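Local coordinates for DUF5063 domain-containing protein (Bacteroides fragilis, PDB 3NRH) that is of unknown function but folds as a predominantly alpha-helical DUF5063 domain, at residues A[110-113]-A[114-118]. Sequence-based numbering, arbitrary orientation.
Sequences KNIS and EDLAD
Asn111 O accepts the first i+4 bond of helix 112-131 from Asp115 N, with a weak second bond from Glu114 N, and the next two carbonyls continue the turn: Ile112 O takes Leu116 N at 2.9 Å, almost straight at 173°, and Ser113 O takes Ala117 N. On the buried face, Ile112 and Leu116, one turn apart, run alongside each other. In Ile112 a chi1 of -63° places CG1 beside the backbone N and CG2 anti to it, which sets CG2 3.7 Å from Leu116 CD1. Both side chains pack on Thr160 of helix 135-169, and Ile112 also touches Leu164 and, on helix 73-87, Leu87, so a branched apolar side chain suits this place between two helices. Ser113 is small enough to fit against Ala84 of helix 73-87, and its buried hydroxyl is satisfied by a hydrogen bond with Asp91. Asp115 brings OD2 into a hydrogen bond with Tyr93 OH, tying the first turn to strand 92-94. Glu114, its chain extended, suits the exposed side. Acidic Glu114 and Asp115 near the N-terminus would be expected to interact favourably with the helix dipole. Asn111 occupies the N-cap position of a strand-to-helix junction, where strand 109-111, paired antiparallel with strand 92-94, runs straight into helix 112-131.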
loop_
_atom_site.group_PDB
_atom_site.type_symbol
_atom_site.label_atom_id
_atom_site.label_comp_id
_atom_site.label_asym_id
_atom_site.label_seq_id
_atom_site.Cartn_x
_atom_site.Cartn_y
_atom_site.Cartn_z
ATOM N N LYS A 110 -16.557 -10.467 3.161
ATOM C CA LYS A 110 -16.127 -9.334 3.969
ATOM C C LYS A 110 -16.720 -8.048 3.413
ATOM O O LYS A 110 -17.229 -8.019 2.291
ATOM C CB LYS A 110 -14.598 -9.230 3.958
ATOM C CG LYS A 110 -13.876 -10.281 4.791
ATOM C CD LYS A 110 -14.071 -10.024 6.279
ATOM C CE LYS A 110 -13.238 -10.974 7.126
ATOM N NZ LYS A 110 -13.394 -10.694 8.583
ATOM N N ASN A 111 -16.656 -6.987 4.208
ATOM C CA ASN A 111 -17.166 -5.689 3.795
ATOM C C ASN A 111 -16.091 -4.634 4.006
ATOM O O ASN A 111 -15.507 -4.532 5.083
ATOM C CB ASN A 111 -18.413 -5.319 4.602
ATOM C CG ASN A 111 -19.616 -6.160 4.232
ATOM O OD1 ASN A 111 -20.118 -6.086 3.110
ATOM N ND2 ASN A 111 -20.080 -6.971 5.171
ATOM N N ILE A 112 -15.825 -3.859 2.961
ATOM C CA ILE A 112 -14.828 -2.799 3.044
ATOM C C ILE A 112 -15.195 -1.830 4.172
ATOM O O ILE A 112 -14.337 -1.403 4.943
ATOM C CB ILE A 112 -14.747 -2.016 1.717
ATOM C CG1 ILE A 112 -14.282 -2.946 0.589
ATOM C CG2 ILE A 112 -13.799 -0.832 1.868
ATOM C CD1 ILE A 112 -14.344 -2.316 -0.805
ATOM N N SER A 113 -16.477 -1.493 4.275
ATOM C CA SER A 113 -16.925 -0.564 5.306
ATOM C C SER A 113 -16.543 -1.015 6.716
ATOM O O SER A 113 -16.143 -0.196 7.542
ATOM C CB SER A 113 -18.442 -0.367 5.212
ATOM O OG SER A 113 -19.122 -1.597 5.370
ATOM N N GLU A 114 -16.653 -2.313 6.992
ATOM C CA GLU A 114 -16.310 -2.825 8.310
ATOM C C GLU A 114 -14.807 -2.766 8.532
ATOM O O GLU A 114 -14.355 -2.414 9.620
ATOM C CB GLU A 114 -16.810 -4.262 8.482
ATOM C CG GLU A 114 -16.795 -4.726 9.927
ATOM C CD GLU A 114 -17.349 -6.126 10.099
ATOM O OE1 GLU A 114 -18.396 -6.431 9.491
ATOM O OE2 GLU A 114 -16.743 -6.915 10.855
ATOM N N ASP A 115 -14.034 -3.118 7.505
ATOM C CA ASP A 115 -12.576 -3.068 7.602
ATOM C C ASP A 115 -12.125 -1.643 7.912
ATOM O O ASP A 115 -11.308 -1.419 8.812
ATOM C CB ASP A 115 -11.909 -3.492 6.286
ATOM C CG ASP A 115 -12.018 -4.980 6.018
ATOM O OD1 ASP A 115 -11.664 -5.778 6.910
ATOM O OD2 ASP A 115 -12.443 -5.351 4.902
ATOM N N LEU A 116 -12.646 -0.683 7.153
ATOM C CA LEU A 116 -12.275 0.713 7.354
ATOM C C LEU A 116 -12.670 1.216 8.737
ATOM O O LEU A 116 -11.890 1.907 9.390
ATOM C CB LEU A 116 -12.896 1.598 6.268
ATOM C CG LEU A 116 -12.354 1.349 4.857
ATOM C CD1 LEU A 116 -13.123 2.200 3.846
ATOM C CD2 LEU A 116 -10.866 1.676 4.815
ATOM N N ALA A 117 -13.872 0.866 9.190
ATOM C CA ALA A 117 -14.320 1.294 10.510
ATOM C C ALA A 117 -13.429 0.672 11.588
ATOM O O ALA A 117 -13.113 1.319 12.589
ATOM C CB ALA A 117 -15.786 0.903 10.724
ATOM N N ASP A 118 -13.014 -0.577 11.381
ATOM C CA ASP A 118 -12.139 -1.249 12.342
ATOM C C ASP A 118 -10.784 -0.551 12.428
ATOM O O ASP A 118 -10.266 -0.324 13.519
ATOM C CB ASP A 118 -11.919 -2.720 11.959
ATOM C CG ASP A 118 -13.119 -3.593 12.268
ATOM O OD1 ASP A 118 -14.052 -3.120 12.952
ATOM O OD2 ASP A 118 -13.124 -4.765 11.834
#